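Local coordinates for p-47 protein (Clostridium botulinum E1 str. 'BoNT E Beluga', PDB 5WIX) that is of unknown function but shares the elongated TULIP-type topology of bactericidal/permeability-increasing protein, which is consistent with a role in binding lipids, at residues A[76-87]-A[98-109]; A[27-37]-A[405-413]. All coordinates share one frame; numbering follows the deposited sequence.

Contact 1 and contact 2 lie about 21 Å apart between centres, with nearest atoms about 6 Å apart and no direct touch. Contact 1 joins segments 76-87 and 98-109, which carry the neighbouring strands 78-85 and 104-113, toward one end of the long molecule, its centre about 31 Å from the centre of the chain. Contact 2, centred about 13 Å from it, brings 27-37 against 405-413, with 367 residues between them, and contact 1 falls within that loop. The curled antiparallel sheet joins them: strand 78-85 pairs with 104-113, and the sheet continues through 120-125 and 174-177 to 407-409. Contact 2 thus packs this sheet against strand 25-30, which belongs to a separate six-stranded sheet.

Contact 1 (A[76-87]-A[98-109]); sequences NFLRIKIFIKEG and LSGVIPILEIKL
The ring of F77 lies beneath K108, whose CB sits over one face at 3.9 Å from the ring centroid, a CH-pi contact placed toward the rim. With CG anti to the carbonyl carbon (chi1 -71°), the F77 ring swings across the neighbouring strand, CD1 beside the I107 carbonyl and CZ under K108 CB; the lysine chain, bent at chi3, brings CE near the same rim. R79 and E106 form a non-hydrogen-bonded antiparallel pair on one face of the sheet. The arginine NH2 reaches E106 OE1 at 3.4 Å, a weak bond within a salt bridge; the carboxylate oxygen lies at the guanidinium edge although the two planes are turned 58° apart. D141 takes the NE of R79 as a stronger partner. K81 and I104 share this face, and K81 CG also meets I102 CG2 at 3.6 Å. Residues 78-81 and 104-107 form an antiparallel ladder within the curled sheet of the TULIP-like fold, with paired bonds at L78-I107 and I80-L105. On the other face the branched chains interlock: I80 CD1 touches I107 CD1 at 3.6 Å, and I82 CG1 meets L105 CD1 at 3.5 Å, these two chains crossing near a right angle. L78 CG rests on L109 CD1 at 3.8 Å, with F192 touching both leucines. Past the ladder, I82 N bonds to P103 O, and a type II turn from L98 to V101 presents G100 N to I84 O from above the carbonyl plane.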
loop_
_atom_site.group_PDB
_atom_site.type_symbol
_atom_site.label_atom_id
_atom_site.label_comp_id
_atom_site.label_asym_id
_atom_site.label_seq_id
_atom_site.Cartn_x
_atom_site.Cartn_y
_atom_site.Cartn_z
ATOM N N ASN A 76 11.027 0.127 -15.442
ATOM C CA ASN A 76 9.699 0.048 -16.027
ATOM C C ASN A 76 9.498 -1.282 -16.739
ATOM O O ASN A 76 8.420 -1.874 -16.678
ATOM C CB ASN A 76 9.469 1.207 -16.998
ATOM C CG ASN A 76 9.490 2.557 -16.309
ATOM O OD1 ASN A 76 10.154 3.488 -16.763
ATOM N ND2 ASN A 76 8.760 2.669 -15.206
ATOM N N PHE A 77 10.541 -1.742 -17.421
ATOM C CA PHE A 77 10.440 -2.958 -18.233
ATOM C C PHE A 77 10.105 -4.294 -17.547
ATOM O O PHE A 77 10.580 -4.609 -16.455
ATOM C CB PHE A 77 11.712 -3.129 -19.072
ATOM C CG PHE A 77 11.838 -2.135 -20.191
ATOM C CD1 PHE A 77 11.676 -2.532 -21.508
ATOM C CD2 PHE A 77 12.119 -0.806 -19.926
ATOM C CE1 PHE A 77 11.792 -1.620 -22.541
ATOM C CE2 PHE A 77 12.235 0.111 -20.953
ATOM C CZ PHE A 77 12.071 -0.296 -22.263
ATOM N N LEU A 78 9.273 -5.060 -18.248
ATOM C CA LEU A 78 9.013 -6.487 -18.076
ATOM C C LEU A 78 9.919 -7.327 -18.956
ATOM O O LEU A 78 10.245 -6.913 -20.056
ATOM C CB LEU A 78 7.581 -6.822 -18.449
ATOM C CG LEU A 78 6.474 -6.452 -17.498
ATOM C CD1 LEU A 78 5.249 -7.248 -17.877
ATOM C CD2 LEU A 78 6.923 -6.775 -16.098
ATOM N N ARG A 79 10.297 -8.515 -18.501
ATOM C CA ARG A 79 10.939 -9.456 -19.404
ATOM C C ARG A 79 10.014 -10.637 -19.587
ATOM O O ARG A 79 9.550 -11.211 -18.599
ATOM C CB ARG A 79 12.297 -9.924 -18.886
ATOM C CG ARG A 79 12.836 -11.136 -19.646
ATOM C CD ARG A 79 14.148 -11.626 -19.085
ATOM N NE ARG A 79 15.132 -10.551 -19.005
ATOM C CZ ARG A 79 16.422 -10.753 -18.743
ATOM N NH1 ARG A 79 16.867 -11.995 -18.535
ATOM N NH2 ARG A 79 17.267 -9.719 -18.699
ATOM N N ILE A 80 9.727 -10.996 -20.838
ATOM C CA ILE A 80 8.729 -12.029 -21.073
ATOM C C ILE A 80 9.137 -13.068 -22.106
ATOM O O ILE A 80 9.777 -12.766 -23.106
ATOM C CB ILE A 80 7.369 -11.424 -21.504
ATOM C CG1 ILE A 80 7.497 -10.658 -22.816
ATOM C CG2 ILE A 80 6.800 -10.503 -20.417
ATOM C CD1 ILE A 80 6.176 -10.132 -23.306
ATOM N N LYS A 81 8.747 -14.302 -21.821
ATOM C CA LYS A 81 8.981 -15.456 -22.667
ATOM C C LYS A 81 7.861 -15.547 -23.712
ATOM O O LYS A 81 6.686 -15.555 -23.367
ATOM C CB LYS A 81 9.040 -16.719 -21.791
ATOM C CG LYS A 81 9.734 -17.925 -22.379
ATOM C CD LYS A 81 9.816 -19.074 -21.357
ATOM C CE LYS A 81 10.787 -18.774 -20.207
ATOM N NZ LYS A 81 11.342 -20.041 -19.619
ATOM N N ILE A 82 8.222 -15.605 -24.988
ATOM C CA ILE A 82 7.231 -15.676 -26.058
ATOM C C ILE A 82 7.166 -17.089 -26.665
ATOM O O ILE A 82 8.148 -17.585 -27.211
ATOM C CB ILE A 82 7.541 -14.651 -27.173
ATOM C CG1 ILE A 82 7.797 -13.275 -26.568
ATOM C CG2 ILE A 82 6.397 -14.552 -28.144
ATOM C CD1 ILE A 82 6.668 -12.794 -25.730
ATOM N N PHE A 83 6.013 -17.741 -26.554
ATOM C CA PHE A 83 5.841 -19.066 -27.138
ATOM C C PHE A 83 5.078 -18.959 -28.460
ATOM O O PHE A 83 3.888 -18.633 -28.470
ATOM C CB PHE A 83 5.079 -20.012 -26.197
ATOM C CG PHE A 83 5.765 -20.283 -24.875
ATOM C CD1 PHE A 83 6.205 -21.563 -24.562
ATOM C CD2 PHE A 83 5.922 -19.279 -23.927
ATOM C CE1 PHE A 83 6.811 -21.830 -23.342
ATOM C CE2 PHE A 83 6.532 -19.539 -22.708
ATOM C CZ PHE A 83 6.972 -20.814 -22.413
ATOM N N ILE A 84 5.753 -19.228 -29.572
ATOM C CA ILE A 84 5.067 -19.316 -30.852
ATOM C C ILE A 84 4.716 -20.771 -31.082
ATOM O O ILE A 84 5.512 -21.642 -30.748
ATOM C CB ILE A 84 5.938 -18.786 -31.999
ATOM C CG1 ILE A 84 6.843 -17.656 -31.490
ATOM C CG2 ILE A 84 5.071 -18.351 -33.172
ATOM C CD1 ILE A 84 7.516 -16.839 -32.576
ATOM N N LYS A 85 3.535 -21.056 -31.622
ATOM C CA LYS A 85 3.204 -22.448 -31.921
ATOM C C LYS A 85 2.821 -22.636 -33.393
ATOM O O LYS A 85 2.646 -23.760 -33.861
ATOM C CB LYS A 85 2.085 -22.948 -31.005
ATOM C CG LYS A 85 2.228 -24.421 -30.631
ATOM C CD LYS A 85 2.475 -24.618 -29.138
ATOM C CE LYS A 85 2.717 -26.089 -28.806
ATOM N NZ LYS A 85 2.651 -26.362 -27.339
ATOM N N GLU A 86 2.703 -21.529 -34.115
ATOM C CA GLU A 86 2.502 -21.554 -35.559
ATOM C C GLU A 86 3.056 -20.267 -36.138
ATOM O O GLU A 86 2.992 -19.221 -35.505
ATOM C CB GLU A 86 1.022 -21.711 -35.923
ATOM C CG GLU A 86 0.775 -21.908 -37.423
ATOM C CD GLU A 86 -0.675 -21.690 -37.834
ATOM O OE1 GLU A 86 -1.583 -21.933 -37.010
ATOM O OE2 GLU A 86 -0.902 -21.271 -38.992
ATOM N N GLY A 87 3.610 -20.337 -37.339
ATOM C CA GLY A 87 4.131 -19.142 -37.964
ATOM C C GLY A 87 5.214 -19.345 -39.002
ATOM O O GLY A 87 5.681 -20.466 -39.237
ATOM N N LEU A 98 8.299 -20.427 -37.752
ATOM C CA LEU A 98 8.524 -20.065 -36.360
ATOM C C LEU A 98 7.751 -20.941 -35.370
ATOM O O LEU A 98 7.688 -20.620 -34.183
ATOM C CB LEU A 98 8.163 -18.592 -36.140
ATOM C CG LEU A 98 8.931 -17.618 -37.036
ATOM C CD1 LEU A 98 8.727 -16.151 -36.624
ATOM C CD2 LEU A 98 10.405 -17.978 -37.042
ATOM N N SER A 99 7.178 -22.041 -35.856
ATOM C CA SER A 99 6.506 -23.012 -34.990
ATOM C C SER A 99 7.464 -23.535 -33.910
ATOM O O SER A 99 8.414 -24.259 -34.206
ATOM C CB SER A 99 5.950 -24.190 -35.807
ATOM O OG SER A 99 5.143 -23.761 -36.894
ATOM N N GLY A 100 7.224 -23.146 -32.659
ATOM C CA GLY A 100 7.992 -23.674 -31.545
ATOM C C GLY A 100 9.180 -22.852 -31.073
ATOM O O GLY A 100 9.752 -23.163 -30.025
ATOM N N VAL A 101 9.565 -21.819 -31.825
ATOM C CA VAL A 101 10.648 -20.938 -31.379
ATOM C C VAL A 101 10.200 -20.116 -30.172
ATOM O O VAL A 101 9.045 -19.679 -30.083
ATOM C CB VAL A 101 11.124 -19.979 -32.479
ATOM C CG1 VAL A 101 12.589 -19.615 -32.255
ATOM C CG2 VAL A 101 10.961 -20.619 -33.835
ATOM N N ILE A 102 11.112 -19.917 -29.229
ATOM C CA ILE A 102 10.741 -19.251 -27.990
ATOM C C ILE A 102 11.684 -18.085 -27.680
ATOM O O ILE A 102 12.687 -18.250 -26.970
ATOM C CB ILE A 102 10.713 -20.243 -26.820
ATOM C CG1 ILE A 102 9.865 -21.459 -27.195
ATOM C CG2 ILE A 102 10.153 -19.571 -25.582
ATOM C CD1 ILE A 102 9.841 -22.534 -26.146
ATOM N N PRO A 103 11.364 -16.904 -28.241
ATOM C CA PRO A 103 12.149 -15.688 -28.023
ATOM C C PRO A 103 11.911 -15.091 -26.651
ATOM O O PRO A 103 10.856 -15.298 -26.035
ATOM C CB PRO A 103 11.655 -14.739 -29.124
ATOM C CG PRO A 103 10.326 -15.248 -29.531
ATOM C CD PRO A 103 10.312 -16.720 -29.261
ATOM N N ILE A 104 12.896 -14.347 -26.171
ATOM C CA ILE A 104 12.748 -13.675 -24.896
ATOM C C ILE A 104 12.986 -12.184 -25.050
ATOM O O ILE A 104 14.069 -11.733 -25.458
ATOM C CB ILE A 104 13.699 -14.259 -23.853
ATOM C CG1 ILE A 104 13.341 -15.728 -23.592
ATOM C CG2 ILE A 104 13.658 -13.432 -22.582
ATOM C CD1 ILE A 104 13.976 -16.310 -22.350
ATOM N N LEU A 105 11.943 -11.433 -24.725
ATOM C CA LEU A 105 11.918 -9.989 -24.895
ATOM C C LEU A 105 11.914 -9.270 -23.562
ATOM O O LEU A 105 11.566 -9.845 -22.534
ATOM C CB LEU A 105 10.679 -9.578 -25.689
ATOM C CG LEU A 105 10.425 -10.457 -26.905
ATOM C CD1 LEU A 105 9.057 -10.196 -27.522
ATOM C CD2 LEU A 105 11.527 -10.165 -27.893
ATOM N N GLU A 106 12.312 -8.007 -23.594
ATOM C CA GLU A 106 12.040 -7.075 -22.509
ATOM C C GLU A 106 11.169 -5.984 -23.093
ATOM O O GLU A 106 11.485 -5.458 -24.165
ATOM C CB GLU A 106 13.321 -6.479 -21.924
ATOM C CG GLU A 106 13.992 -7.334 -20.869
ATOM C CD GLU A 106 15.165 -6.609 -20.238
ATOM O OE1 GLU A 106 15.489 -6.898 -19.063
ATOM O OE2 GLU A 106 15.758 -5.738 -20.916
ATOM N N ILE A 107 10.068 -5.657 -22.418
ATOM C CA ILE A 107 9.148 -4.632 -22.914
ATOM C C ILE A 107 8.761 -3.584 -21.859
ATOM O O ILE A 107 8.830 -3.840 -20.654
ATOM C CB ILE A 107 7.849 -5.257 -23.452
ATOM C CG1 ILE A 107 8.125 -6.584 -24.141
ATOM C CG2 ILE A 107 7.184 -4.323 -24.432
ATOM C CD1 ILE A 107 6.960 -7.069 -24.966
ATOM N N LYS A 108 8.350 -2.408 -22.340
ATOM C CA LYS A 108 7.950 -1.299 -21.486
ATOM C C LYS A 108 6.440 -1.266 -21.208
ATOM O O LYS A 108 5.601 -1.465 -22.102
ATOM C CB LYS A 108 8.382 0.037 -22.103
ATOM C CG LYS A 108 7.870 1.257 -21.335
ATOM C CD LYS A 108 8.233 2.573 -22.005
ATOM C CE LYS A 108 9.642 2.992 -21.645
ATOM N NZ LYS A 108 9.847 4.445 -21.871
ATOM N N LEU A 109 6.111 -1.018 -19.949
ATOM C CA LEU A 109 4.751 -0.691 -19.584
ATOM C C LEU A 109 4.651 0.789 -19.235
ATOM O O LEU A 109 5.586 1.388 -18.688
ATOM C CB LEU A 109 4.294 -1.533 -18.410
ATOM C CG LEU A 109 4.419 -3.028 -18.635
ATOM C CD1 LEU A 109 3.797 -3.758 -17.465
ATOM C CD2 LEU A 109 3.736 -3.395 -19.930
#

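Contact 2 (A[27-37]-A[405-413]); sequences YGCSNRVVNKH and DIVNWNNLK
W409 turns one face of its indole to C29, whose CB stands 3.4 Å from the centroid of the five-membered ring and only 8° off the normal. C29 SG, anti to the backbone N (chi1 -171°), lies over the same face at 4.3 Å from that centroid, a sulfur-aromatic contact. V407 CG1 covers the opposite indole face, so the ring is held between one residue from each strand. The backbone of Y27 comes to the indole edge, and Y204 meets the same ring at a steep angle. V407 has its other branch, CG2, over the face of the Y27 ring, 3.6 Å from the centroid. With CG anti to the carbonyl carbon (chi1 -46°), the tyrosine ring extends past V407 until its OH reaches I406 CB at 3.3 Å. Strands 27-30 and 407-409 run nearly parallel, but their axes stay 8.5 Å from each other: they belong to separate sheets of the TULIP-like fold, packed face to face through these side chains. Beyond S30, the N-cap residue, the first turns of helix 31-42 take over the contact. V34 CG2 approaches N410 OD1 at 3.6 Å, the two chains crossing at about a right angle; the same oxygen of buried N410 is hydrogen-bonded to Y171 OH. H37 and L412 reach out from opposite directions, L412 CD1 settling over one imidazole face at 3.7 Å from its centroid.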
loop_
_atom_site.group_PDB
_atom_site.type_symbol
_atom_site.label_atom_id
_atom_site.label_comp_id
_atom_site.label_asym_id
_atom_site.label_seq_id
_atom_site.Cartn_x
_atom_site.Cartn_y
_atom_site.Cartn_z
ATOM N N TYR A 27 1.830 -0.725 -4.113
ATOM C CA TYR A 27 0.998 -1.890 -4.469
ATOM C C TYR A 27 1.821 -2.972 -5.156
ATOM O O TYR A 27 2.804 -2.657 -5.824
ATOM C CB TYR A 27 -0.155 -1.484 -5.382
ATOM C CG TYR A 27 -0.879 -0.254 -4.908
ATOM C CD1 TYR A 27 -1.983 -0.347 -4.073
ATOM C CD2 TYR A 27 -0.447 0.992 -5.288
ATOM C CE1 TYR A 27 -2.652 0.775 -3.630
ATOM C CE2 TYR A 27 -1.083 2.121 -4.866
ATOM C CZ TYR A 27 -2.198 2.022 -4.032
ATOM O OH TYR A 27 -2.841 3.174 -3.605
ATOM N N GLY A 28 1.403 -4.231 -5.019
ATOM C CA GLY A 28 2.138 -5.338 -5.615
ATOM C C GLY A 28 1.319 -6.567 -5.986
ATOM O O GLY A 28 0.321 -6.894 -5.331
ATOM N N CYS A 29 1.744 -7.255 -7.046
ATOM C CA CYS A 29 1.054 -8.466 -7.513
ATOM C C CYS A 29 1.993 -9.595 -8.002
ATOM O O CYS A 29 3.036 -9.358 -8.617
ATOM C CB CYS A 29 0.064 -8.106 -8.632
ATOM S SG CYS A 29 -1.042 -9.470 -9.129
ATOM N N SER A 30 1.586 -10.828 -7.722
ATOM C CA SER A 30 2.315 -12.019 -8.136
ATOM C C SER A 30 2.317 -12.143 -9.647
ATOM O O SER A 30 1.275 -11.986 -10.291
ATOM C CB SER A 30 1.689 -13.271 -7.506
ATOM O OG SER A 30 2.302 -14.474 -7.942
ATOM N N ASN A 31 3.481 -12.438 -10.220
ATOM C CA ASN A 31 3.527 -12.739 -11.647
ATOM C C ASN A 31 2.743 -14.024 -11.900
ATOM O O ASN A 31 2.109 -14.172 -12.945
ATOM C CB ASN A 31 4.971 -12.858 -12.171
ATOM C CG ASN A 31 5.620 -14.179 -11.812
ATOM O OD1 ASN A 31 5.419 -14.718 -10.717
ATOM N ND2 ASN A 31 6.397 -14.717 -12.740
ATOM N N ARG A 32 2.759 -14.930 -10.921
ATOM C CA ARG A 32 2.037 -16.191 -11.047
ATOM C C ARG A 32 0.557 -15.904 -11.301
ATOM O O ARG A 32 -0.126 -16.675 -11.976
ATOM C CB ARG A 32 2.228 -17.076 -9.800
ATOM C CG ARG A 32 3.687 -17.464 -9.484
ATOM C CD ARG A 32 3.806 -18.784 -8.696
ATOM N NE ARG A 32 3.041 -18.779 -7.446
ATOM C CZ ARG A 32 3.540 -18.468 -6.250
ATOM N NH1 ARG A 32 4.820 -18.133 -6.125
ATOM N NH2 ARG A 32 2.755 -18.493 -5.173
ATOM N N VAL A 33 0.093 -14.764 -10.792
ATOM C CA VAL A 33 -1.293 -14.325 -10.948
ATOM C C VAL A 33 -1.599 -13.753 -12.333
ATOM O O VAL A 33 -2.485 -14.248 -13.043
ATOM C CB VAL A 33 -1.649 -13.271 -9.882
ATOM C CG1 VAL A 33 -2.993 -12.605 -10.191
ATOM C CG2 VAL A 33 -1.669 -13.924 -8.515
ATOM N N VAL A 34 -0.872 -12.710 -12.711
ATOM C CA VAL A 34 -1.126 -12.049 -13.984
ATOM C C VAL A 34 -0.838 -12.945 -15.197
ATOM O O VAL A 34 -1.577 -12.895 -16.181
ATOM C CB VAL A 34 -0.308 -10.759 -14.090
ATOM C CG1 VAL A 34 1.100 -11.021 -13.635
ATOM C CG2 VAL A 34 -0.346 -10.198 -15.520
ATOM N N ASN A 35 0.210 -13.770 -15.118
ATOM C CA ASN A 35 0.558 -14.695 -16.208
ATOM C C ASN A 35 -0.643 -15.486 -16.682
ATOM O O ASN A 35 -0.800 -15.751 -17.879
ATOM C CB ASN A 35 1.649 -15.682 -15.779
ATOM C CG ASN A 35 3.048 -15.119 -15.924
ATOM O OD1 ASN A 35 3.296 -14.188 -16.707
ATOM N ND2 ASN A 35 3.982 -15.688 -15.164
ATOM N N LYS A 36 -1.481 -15.856 -15.719
ATOM C CA LYS A 36 -2.648 -16.689 -15.961
ATOM C C LYS A 36 -3.795 -15.917 -16.627
ATOM O O LYS A 36 -4.469 -16.439 -17.523
ATOM C CB LYS A 36 -3.102 -17.321 -14.641
ATOM C CG LYS A 36 -2.043 -18.248 -14.016
ATOM C CD LYS A 36 -2.576 -18.995 -12.788
ATOM C CE LYS A 36 -1.569 -20.020 -12.267
ATOM N NZ LYS A 36 -2.074 -20.739 -11.060
ATOM N N HIS A 37 -4.012 -14.675 -16.205
ATOM C CA HIS A 37 -4.994 -13.824 -16.879
ATOM C C HIS A 37 -4.465 -13.368 -18.228
ATOM O O HIS A 37 -5.227 -13.019 -19.131
ATOM C CB HIS A 37 -5.364 -12.627 -16.006
ATOM C CG HIS A 37 -6.310 -12.978 -14.910
ATOM N ND1 HIS A 37 -6.051 -12.710 -13.579
ATOM C CD2 HIS A 37 -7.509 -13.610 -14.936
ATOM C CE1 HIS A 37 -7.046 -13.155 -12.839
ATOM N NE2 HIS A 37 -7.950 -13.703 -13.639
ATOM N N ASP A 405 -9.358 -0.277 -3.558
ATOM C CA ASP A 405 -9.762 1.115 -3.797
ATOM C C ASP A 405 -9.008 1.759 -4.950
ATOM O O ASP A 405 -9.609 2.277 -5.897
ATOM C CB ASP A 405 -9.571 1.947 -2.519
ATOM C CG ASP A 405 -10.201 3.334 -2.611
ATOM O OD1 ASP A 405 -11.448 3.427 -2.583
ATOM O OD2 ASP A 405 -9.453 4.331 -2.677
ATOM N N ILE A 406 -7.689 1.728 -4.868
ATOM C CA ILE A 406 -6.885 2.374 -5.894
ATOM C C ILE A 406 -6.445 1.411 -7.022
ATOM O O ILE A 406 -6.868 1.568 -8.177
ATOM C CB ILE A 406 -5.667 3.042 -5.266
ATOM C CG1 ILE A 406 -6.144 3.986 -4.176
ATOM C CG2 ILE A 406 -4.916 3.815 -6.307
ATOM C CD1 ILE A 406 -7.114 5.014 -4.690
ATOM N N VAL A 407 -5.622 0.415 -6.698
ATOM C CA VAL A 407 -5.160 -0.495 -7.736
ATOM C C VAL A 407 -5.873 -1.831 -7.705
ATOM O O VAL A 407 -5.813 -2.552 -6.708
ATOM C CB VAL A 407 -3.653 -0.763 -7.648
ATOM C CG1 VAL A 407 -3.261 -1.769 -8.687
ATOM C CG2 VAL A 407 -2.864 0.516 -7.849
ATOM N N ASN A 408 -6.549 -2.139 -8.808
ATOM C CA ASN A 408 -7.087 -3.471 -9.052
ATOM C C ASN A 408 -6.266 -4.121 -10.131
ATOM O O ASN A 408 -6.304 -3.700 -11.287
ATOM C CB ASN A 408 -8.554 -3.420 -9.481
ATOM C CG ASN A 408 -9.409 -2.627 -8.531
ATOM O OD1 ASN A 408 -9.796 -3.117 -7.472
ATOM N ND2 ASN A 408 -9.713 -1.392 -8.905
ATOM N N TRP A 409 -5.506 -5.141 -9.765
ATOM C CA TRP A 409 -4.666 -5.822 -10.744
ATOM C C TRP A 409 -5.499 -6.650 -11.708
ATOM O O TRP A 409 -6.343 -7.450 -11.288
ATOM C CB TRP A 409 -3.645 -6.712 -10.051
ATOM C CG TRP A 409 -2.707 -5.958 -9.200
ATOM C CD1 TRP A 409 -2.760 -5.819 -7.843
ATOM C CD2 TRP A 409 -1.561 -5.219 -9.636
ATOM N NE1 TRP A 409 -1.715 -5.045 -7.407
ATOM C CE2 TRP A 409 -0.964 -4.664 -8.484
ATOM C CE3 TRP A 409 -0.969 -4.986 -10.883
ATOM C CZ2 TRP A 409 0.188 -3.886 -8.544
ATOM C CZ3 TRP A 409 0.169 -4.208 -10.941
ATOM C CH2 TRP A 409 0.739 -3.669 -9.781
ATOM N N ASN A 410 -5.247 -6.445 -13.000
ATOM C CA ASN A 410 -5.961 -7.136 -14.072
ATOM C C ASN A 410 -7.434 -6.779 -14.098
ATOM O O ASN A 410 -8.265 -7.611 -14.469
ATOM C CB ASN A 410 -5.810 -8.653 -13.945
ATOM C CG ASN A 410 -4.365 -9.090 -13.903
ATOM O OD1 ASN A 410 -3.688 -9.137 -14.935
ATOM N ND2 ASN A 410 -3.882 -9.429 -12.709
ATOM N N ASN A 411 -7.748 -5.546 -13.703
ATOM C CA ASN A 411 -9.122 -5.065 -13.700
ATOM C C ASN A 411 -10.025 -5.961 -12.863
ATOM O O ASN A 411 -11.147 -6.272 -13.260
ATOM C CB ASN A 411 -9.658 -4.974 -15.132
ATOM C CG ASN A 411 -9.964 -3.558 -15.549
ATOM O OD1 ASN A 411 -9.745 -2.616 -14.790
ATOM N ND2 ASN A 411 -10.474 -3.396 -16.766
ATOM N N LEU A 412 -9.528 -6.390 -11.710
ATOM C CA LEU A 412 -10.297 -7.290 -10.867
ATOM C C LEU A 412 -10.218 -6.926 -9.387
ATOM O O LEU A 412 -9.197 -6.427 -8.901
ATOM C CB LEU A 412 -9.831 -8.729 -11.074
ATOM C CG LEU A 412 -10.008 -9.325 -12.472
ATOM C CD1 LEU A 412 -9.160 -10.567 -12.611
ATOM C CD2 LEU A 412 -11.473 -9.633 -12.780
ATOM N N LYS A 413 -11.314 -7.184 -8.678
ATOM C CA LYS A 413 -11.344 -7.007 -7.234
ATOM C C LYS A 413 -10.781 -8.246 -6.542
ATOM O O LYS A 413 -10.755 -9.346 -7.112
ATOM C CB LYS A 413 -12.773 -6.744 -6.722
ATOM C CG LYS A 413 -13.604 -5.705 -7.490
ATOM C CD LYS A 413 -13.131 -4.268 -7.274
ATOM C CE LYS A 413 -14.008 -3.280 -8.052
ATOM N NZ LYS A 413 -13.363 -1.948 -8.270
#